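Local structure of ribose 5-phosphate isomerase RpiB (Thermoanaerobacter tengcongensis, 4EGS) at residues 48-53 against 86-91; 56-61 against 171-176; 105-110 against 132-137. The protein probably dephosphorylates protein phosphotyrosine through the N-terminal domain described here, part of a longer protein also assigned an isomerase activity that interconverts aldoses and ketoses. One frame throughout, in Å; residues are numbered along the deposited sequence.

Contact 1 (48-53 against 86-91); sequences SPMAEG and VEVLKK
Leu-89 comes at Met-50 with both methyls forward, and each finds a different part of the residue. Its CD2 reaches the base, 3.6 Å from Met-50 CA, while CD1 lies out by the far end, 3.6 Å from Met-50 CE. Met-50 CG is met by both branches, with Leu-89 CD2 at 3.7 Å. The two side chains run obliquely past one another, and the two leucine methyls lie along one side of the methionine, CD2 at the base and CD1 by the end.

Met-50 starts with CG beside the backbone N, goes on extended, and then turns at its last torsion (chi3 70°). That turn swings the methyl into the corner between Leu-89 and Val-88, where Met-50 CE touches Val-88 CG1 at 3.9 Å. Against Val-88 the methionine runs at about a right angle, end on to a single methyl. Everything that meets between these two segments is buried and apolar, and no hydrogen bond crosses.

The contact joins helix 47-61, whose first residue, Arg-47, ends the loop that holds the bicarbonate, the P-loop of this family, to helix 83-93. Helix 159-179 completes the packing round Met-50 with Thr-165 and Ala-166. Another side of helix 47-61 lies against the central parallel sheet, where Ser-48, Ala-51 and Glu-52 touch Phe-39 of strand 36-41.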
ATOM      1  N   SER A  48     -14.039  13.820   7.566  1.00 29.88           N
ATOM      2  CA  SER A  48     -12.976  13.756   6.559  1.00 30.70           C
ATOM      3  C   SER A  48     -11.682  14.484   6.950  1.00 29.48           C
ATOM      4  O   SER A  48     -10.599  13.939   6.749  1.00 29.29           O
ATOM      5  CB  SER A  48     -13.475  14.219   5.183  1.00 30.59           C
ATOM      6  OG  SER A  48     -14.216  13.197   4.544  1.00 31.84           O
ATOM      7  N   PRO A  49     -11.782  15.711   7.499  1.00 29.25           N
ATOM      8  CA  PRO A  49     -10.536  16.322   7.976  1.00 28.08           C
ATOM      9  C   PRO A  49      -9.923  15.531   9.128  1.00 26.36           C
ATOM     10  O   PRO A  49      -8.700  15.456   9.236  1.00 27.31           O
ATOM     11  CB  PRO A  49     -10.988  17.699   8.471  1.00 29.49           C
ATOM     12  CG  PRO A  49     -12.232  17.983   7.713  1.00 29.20           C
ATOM     13  CD  PRO A  49     -12.911  16.659   7.562  1.00 29.09           C
ATOM     14  N   MET A  50     -10.770  14.949   9.972  1.00 26.83           N
ATOM     15  CA  MET A  50     -10.308  14.132  11.090  1.00 26.48           C
ATOM     16  C   MET A  50      -9.703  12.823  10.601  1.00 26.88           C
ATOM     17  O   MET A  50      -8.611  12.441  11.020  1.00 28.34           O
ATOM     18  CB  MET A  50     -11.451  13.852  12.071  1.00 28.49           C
ATOM     19  CG  MET A  50     -11.834  15.042  12.941  1.00 29.34           C
ATOM     20  SD  MET A  50     -13.392  14.813  13.826  1.00 34.21           S
ATOM     21  CE  MET A  50     -12.932  13.571  15.028  1.00 27.33           C
ATOM     22  N   ALA A  51     -10.422  12.140   9.714  1.00 27.01           N
ATOM     23  CA  ALA A  51      -9.945  10.889   9.137  1.00 27.54           C
ATOM     24  C   ALA A  51      -8.624  11.101   8.406  1.00 28.39           C
ATOM     25  O   ALA A  51      -7.716  10.277   8.495  1.00 28.41           O
ATOM     26  CB  ALA A  51     -10.986  10.308   8.195  1.00 27.43           C
ATOM     27  N   GLU A  52      -8.525  12.214   7.688  1.00 28.21           N
ATOM     28  CA  GLU A  52      -7.298  12.576   6.991  1.00 27.45           C
ATOM     29  C   GLU A  52      -6.187  12.905   7.980  1.00 28.24           C
ATOM     30  O   GLU A  52      -5.034  12.518   7.788  1.00 29.88           O
ATOM     31  CB  GLU A  52      -7.544  13.780   6.083  1.00 27.42           C
ATOM     32  CG  GLU A  52      -6.289  14.384   5.485  1.00 27.94           C
ATOM     33  CD  GLU A  52      -6.537  15.754   4.892  1.00 31.03           C
ATOM     34  OE1 GLU A  52      -5.588  16.341   4.329  1.00 31.88           O
ATOM     35  OE2 GLU A  52      -7.681  16.247   4.993  1.00 32.72           O
ATOM     36  N   GLY A  53      -6.550  13.621   9.041  1.00 29.24           N
ATOM     37  CA  GLY A  53      -5.593  14.084  10.028  1.00 28.82           C
ATOM     38  C   GLY A  53      -4.838  12.981  10.746  1.00 28.93           C
ATOM     39  O   GLY A  53      -3.607  12.956  10.727  1.00 29.61           O
ATOM     40  N   VAL A  86     -11.038  20.126  15.647  1.00 28.22           N
ATOM     41  CA  VAL A  86      -9.683  20.640  15.789  1.00 28.49           C
ATOM     42  C   VAL A  86      -9.165  20.478  17.220  1.00 30.99           C
ATOM     43  O   VAL A  86      -7.975  20.243  17.427  1.00 30.67           O
ATOM     44  CB  VAL A  86      -9.583  22.116  15.315  1.00 29.34           C
ATOM     45  CG1 VAL A  86      -9.093  23.031  16.426  1.00 31.04           C
ATOM     46  CG2 VAL A  86      -8.676  22.224  14.102  1.00 32.98           C
ATOM     47  N   GLU A  87     -10.059  20.579  18.202  1.00 31.57           N
ATOM     48  CA  GLU A  87      -9.645  20.463  19.599  1.00 30.41           C
ATOM     49  C   GLU A  87      -9.653  19.018  20.089  1.00 30.14           C
ATOM     50  O   GLU A  87      -8.822  18.638  20.911  1.00 30.77           O
ATOM     51  CB  GLU A  87     -10.484  21.362  20.518  1.00 32.28           C
ATOM     52  CG  GLU A  87     -11.923  20.919  20.730  1.00 32.04           C
ATOM     53  CD  GLU A  87     -12.646  21.776  21.753  1.00 33.61           C
ATOM     54  OE1 GLU A  87     -12.104  21.963  22.863  1.00 35.07           O
ATOM     55  OE2 GLU A  87     -13.752  22.270  21.447  1.00 34.47           O
ATOM     56  N   VAL A  88     -10.579  18.210  19.581  1.00 28.13           N
ATOM     57  CA  VAL A  88     -10.630  16.806  19.978  1.00 29.24           C
ATOM     58  C   VAL A  88      -9.443  16.040  19.396  1.00 31.51           C
ATOM     59  O   VAL A  88      -8.970  15.072  19.982  1.00 33.20           O
ATOM     60  CB  VAL A  88     -11.968  16.124  19.586  1.00 29.17           C
ATOM     61  CG1 VAL A  88     -12.059  15.912  18.084  1.00 29.21           C
ATOM     62  CG2 VAL A  88     -12.115  14.803  20.312  1.00 28.58           C
ATOM     63  N   LEU A  89      -8.950  16.491  18.250  1.00 29.21           N
ATOM     64  CA  LEU A  89      -7.806  15.851  17.623  1.00 31.22           C
ATOM     65  C   LEU A  89      -6.513  16.356  18.249  1.00 32.08           C
ATOM     66  O   LEU A  89      -5.505  15.653  18.258  1.00 33.03           O
ATOM     67  CB  LEU A  89      -7.807  16.109  16.117  1.00 29.60           C
ATOM     68  CG  LEU A  89      -8.136  14.899  15.242  1.00 29.74           C
ATOM     69  CD1 LEU A  89      -9.419  14.231  15.698  1.00 28.43           C
ATOM     70  CD2 LEU A  89      -8.228  15.313  13.786  1.00 27.38           C
ATOM     71  N   LYS A  90      -6.556  17.574  18.778  1.00 31.96           N
ATOM     72  CA  LYS A  90      -5.384  18.210  19.368  1.00 32.63           C
ATOM     73  C   LYS A  90      -5.125  17.607  20.752  1.00 34.10           C
ATOM     74  O   LYS A  90      -4.004  17.199  21.068  1.00 33.97           O
ATOM     75  CB  LYS A  90      -5.611  19.727  19.460  1.00 32.92           C
ATOM     76  CG  LYS A  90      -4.360  20.595  19.398  1.00 34.96           C
ATOM     77  CD  LYS A  90      -3.776  20.606  18.017  1.00 37.22           C
ATOM     78  CE  LYS A  90      -2.953  21.835  17.781  1.00 38.36           C
ATOM     79  NZ  LYS A  90      -1.813  21.808  18.721  1.00 39.12           N
ATOM     80  N   LYS A  91      -6.177  17.530  21.562  1.00 33.43           N
ATOM     81  CA  LYS A  91      -6.063  17.027  22.928  1.00 33.71           C
ATOM     82  C   LYS A  91      -5.779  15.530  22.949  1.00 36.12           C
ATOM     83  O   LYS A  91      -4.857  15.070  23.624  1.00 35.22           O
ATOM     84  CB  LYS A  91      -7.338  17.326  23.727  1.00 32.96           C
ATOM     85  CG  LYS A  91      -7.669  18.805  23.849  1.00 35.29           C
ATOM     86  CD  LYS A  91      -8.666  19.076  24.967  1.00 36.63           C
ATOM     87  CE  LYS A  91     -10.003  18.403  24.707  1.00 33.63           C
ATOM     88  NZ  LYS A  91     -10.691  18.972  23.518  1.00 34.14           N
TER

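Contact 2 (56-61 against 171-176); sequences NAKSKA and GLIDKL
Lys-58 reaches across to helix 159-179 and lays the end of its chain along one carboxylate oxygen of Asp-174. The charged pair is real but loose: Lys-58 NZ stands 3.4 Å from Asp-174 OD1, a salt bridge whose hydrogen bond is weak. The same oxygen is at least as close to the methylenes, with Lys-58 CD at 3.3 Å from Asp-174 OD1, so the carboxylate borders the last stretch of the lysine and does not meet the ammonium alone. Asp-174 OD2 is more distant, 4.1 Å from Lys-58 NZ. The two side chains cross at about a right angle. A bend at the last lysine torsion (chi4 -67°), after an extended run, turns NZ aside and keeps it near OD1.

Under the salt bridge the contact becomes apolar. Ile-173 sets its CG2 methyl 3.5 Å from Lys-58 CD, so the lysine's hydrocarbon part rests on isoleucine while its charge faces aspartate. Asp-174 is exposed and Lys-58 partly so; water probably competes for both charges and weakens their attraction.

The other polar side chains of 56-61 have partners away from this helix pair. Asn-56 OD1 accepts from the backbone N of Ala-68, and Ser-59 OG gives its hydrogen to the carbonyl of Trp-66. Both bonds tie helix 47-61 to the start of strand 67-72, an outer strand of the parallel sheet, and the residue just before it. Meanwhile Ile-173 reaches back along helix 47-61 to Ala-51, Ile-54 and Phe-55, and Leu-176 also meets Phe-55. The C-terminal helix 159-179, predicted to form a coiled coil, thus crosses helix 47-61 and packs against it through Ile-173 and Leu-176.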
ATOM      1  N   ASN A  56      -2.593  10.455   8.469  1.00 30.38           N
ATOM      2  CA  ASN A  56      -1.258  10.973   8.209  1.00 29.73           C
ATOM      3  C   ASN A  56      -0.372  10.863   9.439  1.00 31.90           C
ATOM      4  O   ASN A  56       0.767  10.415   9.344  1.00 34.11           O
ATOM      5  CB  ASN A  56      -1.319  12.422   7.719  1.00 31.00           C
ATOM      6  CG  ASN A  56      -1.860  12.536   6.307  1.00 30.52           C
ATOM      7  OD1 ASN A  56      -1.736  11.607   5.508  1.00 31.17           O
ATOM      8  ND2 ASN A  56      -2.459  13.678   5.990  1.00 29.53           N
ATOM      9  N   ALA A  57      -0.907  11.252  10.593  1.00 32.30           N
ATOM     10  CA  ALA A  57      -0.177  11.157  11.855  1.00 31.71           C
ATOM     11  C   ALA A  57       0.267   9.723  12.139  1.00 30.06           C
ATOM     12  O   ALA A  57       1.336   9.495  12.702  1.00 30.17           O
ATOM     13  CB  ALA A  57      -1.021  11.690  13.001  1.00 28.63           C
ATOM     14  N   LYS A  58      -0.564   8.760  11.750  1.00 31.01           N
ATOM     15  CA  LYS A  58      -0.194   7.354  11.844  1.00 32.46           C
ATOM     16  C   LYS A  58       0.750   6.994  10.703  1.00 33.60           C
ATOM     17  O   LYS A  58       1.708   6.246  10.887  1.00 34.71           O
ATOM     18  CB  LYS A  58      -1.433   6.457  11.802  1.00 31.70           C
ATOM     19  CG  LYS A  58      -2.316   6.523  13.039  1.00 32.04           C
ATOM     20  CD  LYS A  58      -3.463   5.529  12.930  1.00 31.55           C
ATOM     21  CE  LYS A  58      -4.534   5.775  13.984  1.00 31.37           C
ATOM     22  NZ  LYS A  58      -4.049   5.504  15.364  1.00 31.33           N
ATOM     23  N   SER A  59       0.472   7.537   9.521  1.00 31.55           N
ATOM     24  CA  SER A  59       1.322   7.321   8.356  1.00 31.46           C
ATOM     25  C   SER A  59       2.662   8.036   8.505  1.00 34.78           C
ATOM     26  O   SER A  59       3.613   7.739   7.784  1.00 39.25           O
ATOM     27  CB  SER A  59       0.619   7.793   7.082  1.00 31.03           C
ATOM     28  OG  SER A  59       1.503   7.767   5.975  1.00 38.00           O
ATOM     29  N   LYS A  60       2.726   8.988   9.431  1.00 33.96           N
ATOM     30  CA  LYS A  60       3.978   9.665   9.746  1.00 35.09           C
ATOM     31  C   LYS A  60       4.816   8.805  10.682  1.00 38.83           C
ATOM     32  O   LYS A  60       6.007   8.595  10.444  1.00 40.27           O
ATOM     33  CB  LYS A  60       3.719  11.028  10.394  1.00 34.94           C
ATOM     34  CG  LYS A  60       3.311  12.125   9.423  1.00 34.19           C
ATOM     35  CD  LYS A  60       4.422  12.431   8.437  1.00 36.65           C
ATOM     36  CE  LYS A  60       5.675  12.907   9.152  1.00 38.70           C
ATOM     37  NZ  LYS A  60       6.752  13.266   8.191  1.00 42.36           N
ATOM     38  N   ALA A  61       4.183   8.314  11.744  1.00 37.04           N
ATOM     39  CA  ALA A  61       4.848   7.472  12.735  1.00 38.78           C
ATOM     40  C   ALA A  61       5.498   6.262  12.073  1.00 40.42           C
ATOM     41  O   ALA A  61       6.717   6.100  12.120  1.00 41.03           O
ATOM     42  CB  ALA A  61       3.862   7.033  13.805  1.00 35.13           C
ATOM     43  N   GLY A 171      -9.495   3.760  15.039  1.00 34.36           N
ATOM     44  CA  GLY A 171      -9.529   2.309  15.015  1.00 35.74           C
ATOM     45  C   GLY A 171      -9.676   1.771  13.605  1.00 32.76           C
ATOM     46  O   GLY A 171      -9.038   0.785  13.237  1.00 33.83           O
ATOM     47  N   LEU A 172     -10.520   2.425  12.814  1.00 30.55           N
ATOM     48  CA  LEU A 172     -10.750   2.020  11.432  1.00 30.68           C
ATOM     49  C   LEU A 172      -9.523   2.269  10.563  1.00 32.09           C
ATOM     50  O   LEU A 172      -9.204   1.471   9.683  1.00 32.98           O
ATOM     51  CB  LEU A 172     -11.955   2.760  10.850  1.00 30.88           C
ATOM     52  CG  LEU A 172     -13.327   2.439  11.442  1.00 29.36           C
ATOM     53  CD1 LEU A 172     -14.374   3.365  10.852  1.00 29.52           C
ATOM     54  CD2 LEU A 172     -13.695   0.983  11.204  1.00 29.76           C
ATOM     55  N   ILE A 173      -8.841   3.384  10.806  1.00 31.25           N
ATOM     56  CA  ILE A 173      -7.646   3.727  10.042  1.00 30.30           C
ATOM     57  C   ILE A 173      -6.490   2.773  10.374  1.00 33.15           C
ATOM     58  O   ILE A 173      -5.639   2.492   9.525  1.00 34.04           O
ATOM     59  CB  ILE A 173      -7.263   5.224  10.213  1.00 30.36           C
ATOM     60  CG1 ILE A 173      -7.852   6.054   9.068  1.00 33.17           C
ATOM     61  CG2 ILE A 173      -5.762   5.422  10.237  1.00 29.20           C
ATOM     62  CD1 ILE A 173      -9.040   6.903   9.456  1.00 29.14           C
ATOM     63  N   ASP A 174      -6.483   2.255  11.600  1.00 34.45           N
ATOM     64  CA  ASP A 174      -5.535   1.211  11.984  1.00 33.49           C
ATOM     65  C   ASP A 174      -5.673  -0.007  11.071  1.00 32.62           C
ATOM     66  O   ASP A 174      -4.675  -0.550  10.593  1.00 34.61           O
ATOM     67  CB  ASP A 174      -5.739   0.792  13.443  1.00 35.54           C
ATOM     68  CG  ASP A 174      -5.005   1.693  14.418  1.00 35.18           C
ATOM     69  OD1 ASP A 174      -4.084   2.417  13.986  1.00 36.71           O
ATOM     70  OD2 ASP A 174      -5.340   1.666  15.622  1.00 35.42           O
ATOM     71  N   LYS A 175      -6.912  -0.426  10.832  1.00 30.78           N
ATOM     72  CA  LYS A 175      -7.183  -1.541   9.931  1.00 32.29           C
ATOM     73  C   LYS A 175      -6.859  -1.150   8.495  1.00 32.94           C
ATOM     74  O   LYS A 175      -6.371  -1.966   7.713  1.00 31.55           O
ATOM     75  CB  LYS A 175      -8.649  -1.971  10.024  1.00 30.53           C
ATOM     76  CG  LYS A 175      -9.137  -2.287  11.426  1.00 31.25           C
ATOM     77  CD  LYS A 175     -10.479  -3.005  11.380  1.00 32.53           C
ATOM     78  CE  LYS A 175     -11.192  -2.948  12.723  1.00 34.04           C
ATOM     79  NZ  LYS A 175     -10.340  -3.438  13.842  1.00 35.70           N
ATOM     80  N   LEU A 176      -7.144   0.106   8.162  1.00 32.88           N
ATOM     81  CA  LEU A 176      -6.904   0.640   6.827  1.00 32.20           C
ATOM     82  C   LEU A 176      -5.427   0.540   6.468  1.00 31.72           C
ATOM     83  O   LEU A 176      -5.066   0.017   5.416  1.00 32.36           O
ATOM     84  CB  LEU A 176      -7.340   2.106   6.769  1.00 30.68           C
ATOM     85  CG  LEU A 176      -8.003   2.659   5.504  1.00 30.45           C
ATOM     86  CD1 LEU A 176      -7.755   4.158   5.395  1.00 28.59           C
ATOM     87  CD2 LEU A 176      -7.542   1.940   4.249  1.00 30.74           C
TER

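Contact 3 (105-110 against 132-137); sequences LREEDL and PEYADK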
ATOM      1  N   LEU A 105     -15.756  18.409  -3.798  1.00 41.95           N
ATOM      2  CA  LEU A 105     -15.141  17.397  -4.648  1.00 38.61           C
ATOM      3  C   LEU A 105     -15.290  17.716  -6.139  1.00 42.15           C
ATOM      4  O   LEU A 105     -16.368  18.092  -6.606  1.00 40.09           O
ATOM      5  CB  LEU A 105     -15.713  16.013  -4.322  1.00 35.98           C
ATOM      6  CG  LEU A 105     -14.949  14.793  -4.841  1.00 40.74           C
ATOM      7  CD1 LEU A 105     -14.891  13.713  -3.774  1.00 38.81           C
ATOM      8  CD2 LEU A 105     -15.594  14.251  -6.106  1.00 42.31           C
ATOM      9  N   ARG A 106     -14.191  17.569  -6.873  1.00 41.43           N
ATOM     10  CA  ARG A 106     -14.166  17.840  -8.305  1.00 39.95           C
ATOM     11  C   ARG A 106     -13.785  16.571  -9.059  1.00 40.45           C
ATOM     12  O   ARG A 106     -14.073  15.464  -8.612  1.00 39.84           O
ATOM     13  CB  ARG A 106     -13.151  18.939  -8.617  1.00 38.24           C
ATOM     14  CG  ARG A 106     -13.084  20.037  -7.574  1.00 37.93           C
ATOM     15  CD  ARG A 106     -11.719  20.705  -7.583  1.00 40.62           C
ATOM     16  NE  ARG A 106     -11.442  21.401  -6.329  1.00 45.13           N
ATOM     17  CZ  ARG A 106     -10.988  20.804  -5.231  1.00 44.05           C
ATOM     18  NH1 ARG A 106     -10.766  19.497  -5.226  1.00 40.74           N
ATOM     19  NH2 ARG A 106     -10.760  21.514  -4.133  1.00 42.30           N
ATOM     20  N   GLU A 107     -13.131  16.737 -10.204  1.00 42.11           N
ATOM     21  CA  GLU A 107     -12.645  15.590 -10.960  1.00 41.37           C
ATOM     22  C   GLU A 107     -11.150  15.405 -10.718  1.00 41.76           C
ATOM     23  O   GLU A 107     -10.593  14.339 -10.984  1.00 43.10           O
ATOM     24  CB  GLU A 107     -12.925  15.764 -12.452  1.00 42.55           C
ATOM     25  CG  GLU A 107     -13.154  14.451 -13.186  1.00 41.89           C
ATOM     26  CD  GLU A 107     -13.061  14.596 -14.691  1.00 40.84           C
ATOM     27  OE1 GLU A 107     -13.615  13.735 -15.408  1.00 40.51           O
ATOM     28  OE2 GLU A 107     -12.426  15.563 -15.158  1.00 39.83           O
ATOM     29  N   GLU A 108     -10.512  16.451 -10.203  1.00 42.18           N
ATOM     30  CA  GLU A 108      -9.079  16.435  -9.933  1.00 44.17           C
ATOM     31  C   GLU A 108      -8.726  15.453  -8.820  1.00 43.90           C
ATOM     32  O   GLU A 108      -7.702  14.772  -8.882  1.00 43.81           O
ATOM     33  CB  GLU A 108      -8.603  17.840  -9.550  1.00 47.62           C
ATOM     34  CG  GLU A 108      -7.374  18.318 -10.307  1.00 50.38           C
ATOM     35  CD  GLU A 108      -6.987  19.742  -9.947  1.00 54.87           C
ATOM     36  OE1 GLU A 108      -6.723  20.541 -10.870  1.00 60.79           O
ATOM     37  OE2 GLU A 108      -6.943  20.061  -8.739  1.00 54.23           O
ATOM     38  N   ASP A 109      -9.581  15.385  -7.804  1.00 43.51           N
ATOM     39  CA  ASP A 109      -9.314  14.560  -6.629  1.00 42.28           C
ATOM     40  C   ASP A 109      -9.540  13.073  -6.886  1.00 40.92           C
ATOM     41  O   ASP A 109      -8.805  12.231  -6.373  1.00 43.23           O
ATOM     42  CB  ASP A 109     -10.166  15.018  -5.440  1.00 37.65           C
ATOM     43  CG  ASP A 109     -10.948  16.281  -5.732  1.00 38.20           C
ATOM     44  OD1 ASP A 109     -11.451  16.421  -6.865  1.00 43.65           O
ATOM     45  OD2 ASP A 109     -11.059  17.136  -4.828  1.00 37.03           O
ATOM     46  N   LEU A 110     -10.557  12.754  -7.679  1.00 41.31           N
ATOM     47  CA  LEU A 110     -10.906  11.361  -7.947  1.00 40.93           C
ATOM     48  C   LEU A 110      -9.875  10.651  -8.820  1.00 43.83           C
ATOM     49  O   LEU A 110      -9.528   9.497  -8.566  1.00 44.19           O
ATOM     50  CB  LEU A 110     -12.297  11.267  -8.576  1.00 42.09           C
ATOM     51  CG  LEU A 110     -13.383  10.672  -7.677  1.00 41.44           C
ATOM     52  CD1 LEU A 110     -13.352  11.315  -6.302  1.00 40.18           C
ATOM     53  CD2 LEU A 110     -14.752  10.839  -8.312  1.00 39.05           C
ATOM     54  N   PRO A 132     -19.469   6.706 -12.467  1.00 37.96           N
ATOM     55  CA  PRO A 132     -19.327   5.270 -12.709  1.00 41.33           C
ATOM     56  C   PRO A 132     -17.941   4.971 -13.272  1.00 42.78           C
ATOM     57  O   PRO A 132     -17.355   5.831 -13.932  1.00 42.28           O
ATOM     58  CB  PRO A 132     -20.405   4.981 -13.763  1.00 41.61           C
ATOM     59  CG  PRO A 132     -21.257   6.223 -13.831  1.00 38.51           C
ATOM     60  CD  PRO A 132     -20.343   7.337 -13.466  1.00 37.33           C
ATOM     61  N   GLU A 133     -17.427   3.775 -12.994  1.00 42.86           N
ATOM     62  CA  GLU A 133     -16.093   3.346 -13.429  1.00 43.41           C
ATOM     63  C   GLU A 133     -14.948   4.076 -12.715  1.00 42.28           C
ATOM     64  O   GLU A 133     -13.774   3.770 -12.929  1.00 40.52           O
ATOM     65  CB  GLU A 133     -15.943   3.382 -14.958  1.00 47.01           C
ATOM     66  CG  GLU A 133     -16.753   2.308 -15.685  1.00 47.11           C
ATOM     67  CD  GLU A 133     -18.252   2.563 -15.640  1.00 47.55           C
ATOM     68  OE1 GLU A 133     -18.681   3.658 -16.061  1.00 47.57           O
ATOM     69  OE2 GLU A 133     -19.000   1.671 -15.182  1.00 47.71           O
ATOM     70  N   TYR A 134     -15.304   5.046 -11.878  1.00 42.39           N
ATOM     71  CA  TYR A 134     -14.430   5.496 -10.806  1.00 40.94           C
ATOM     72  C   TYR A 134     -14.839   4.650  -9.616  1.00 41.09           C
ATOM     73  O   TYR A 134     -14.158   4.606  -8.593  1.00 40.91           O
ATOM     74  CB  TYR A 134     -14.664   6.971 -10.484  1.00 40.43           C
ATOM     75  CG  TYR A 134     -13.967   7.936 -11.413  1.00 43.24           C
ATOM     76  CD1 TYR A 134     -12.633   7.761 -11.760  1.00 43.32           C
ATOM     77  CD2 TYR A 134     -14.646   9.025 -11.941  1.00 45.91           C
ATOM     78  CE1 TYR A 134     -11.996   8.647 -12.610  1.00 46.08           C
ATOM     79  CE2 TYR A 134     -14.019   9.914 -12.790  1.00 46.91           C
ATOM     80  CZ  TYR A 134     -12.696   9.721 -13.122  1.00 47.96           C
ATOM     81  OH  TYR A 134     -12.075  10.609 -13.969  1.00 48.83           O
ATOM     82  N   ALA A 135     -15.969   3.968  -9.782  1.00 41.84           N
ATOM     83  CA  ALA A 135     -16.590   3.169  -8.732  1.00 43.75           C
ATOM     84  C   ALA A 135     -15.714   2.011  -8.265  1.00 43.36           C
ATOM     85  O   ALA A 135     -15.912   1.480  -7.171  1.00 45.16           O
ATOM     86  CB  ALA A 135     -17.945   2.650  -9.203  1.00 41.36           C
ATOM     87  N   ASP A 136     -14.751   1.622  -9.095  1.00 41.91           N
ATOM     88  CA  ASP A 136     -13.863   0.510  -8.768  1.00 44.93           C
ATOM     89  C   ASP A 136     -12.994   0.826  -7.554  1.00 42.13           C
ATOM     90  O   ASP A 136     -12.587  -0.075  -6.821  1.00 40.27           O
ATOM     91  CB  ASP A 136     -12.983   0.154  -9.969  1.00 46.49           C
ATOM     92  CG  ASP A 136     -12.174  -1.111  -9.743  1.00 52.29           C
ATOM     93  OD1 ASP A 136     -10.989  -1.141 -10.137  1.00 55.75           O
ATOM     94  OD2 ASP A 136     -12.727  -2.077  -9.175  1.00 53.19           O
ATOM     95  N   LYS A 137     -12.714   2.108  -7.346  1.00 42.87           N
ATOM     96  CA  LYS A 137     -11.899   2.534  -6.215  1.00 41.92           C
ATOM     97  C   LYS A 137     -12.723   3.245  -5.144  1.00 39.46           C
ATOM     98  O   LYS A 137     -12.177   3.749  -4.163  1.00 37.77           O
ATOM     99  CB  LYS A 137     -10.736   3.417  -6.683  1.00 41.48           C
ATOM    100  CG  LYS A 137     -11.137   4.576  -7.582  1.00 38.96           C
ATOM    101  CD  LYS A 137      -9.910   5.286  -8.136  1.00 41.11           C
ATOM    102  CE  LYS A 137     -10.289   6.393  -9.102  1.00 43.18           C
ATOM    103  NZ  LYS A 137      -9.084   7.074  -9.658  1.00 42.88           N
TER
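Tyr-134 leans over the first turn of helix 108-112, and its side chain can be followed outward from the backbone. Tyr-134 CB sets off toward the helix and passes 4.4 Å from Leu-110 CD2. With CG placed beside the backbone N (chi1 -81°), the ring is carried across the same leucine: Tyr-134 CG lies 4.3 Å from Leu-110 CD2, and ring atom CD2 of Tyr-134 makes the closest approach, 4.1 Å from Leu-110 CD2. The methyl comes to the ring obliquely. One atom further, CE2 has begun to draw off from the leucine, and the hydroxyl at the tip passes to Glu-107. There Tyr-134 OH is 3.8 Å from Glu-107 OE1, too long for a hydrogen bond. The glutamate chain crosses the tyrosine at about a right angle, its carboxylate plane turned 86° from the ring. The distance makes this a loose polar meeting, toward the exposed side of the contact.

The one hydrogen bond across the contact belongs to Lys-137. Its chain runs fully extended beyond CG and brings NZ to 2.7 Å from Leu-110 O, the donor tilted 25° from the carbonyl plane. NZ also bonds to Ala-113 O, just past the helix end. At the other end of the residue, the Lys-137 backbone is hydrogen-bonded to Val-116 of strand 115-118.

A single ammonium thus ties two carbonyls at the C-terminal end of helix 108-112 to the loop that leads into strand 138-140. Because carbonyls at a helix C-terminus carry partial negative charge, the lysine probably gains electrostatically there, and that end of the contact is polar and directional where the tyrosine–leucine part is plain apolar packing.

In the fold
Contacts 1 and 2 share helix 47-61 and lie 12 Å apart between centres; they meet where Ala-51 O is 3.7 Å from Ile-173 CD1. Contact 3 stands apart, its centre 24 Å from contact 1 and 23 Å from contact 2, and lies across the chain's centre from contact 1; in sequence it is nested inside the loop closed by contact 2. The bicarbonate ion sits in the loop running from Cys-41 to Arg-47, where helix 47-61 begins, with Asp-153 completing its pocket. The side chain of Met-50 is about 6 Å from that of Arg-47 and that of Ile-173 about 9 Å, while contact 3 is remote from this predicted active site.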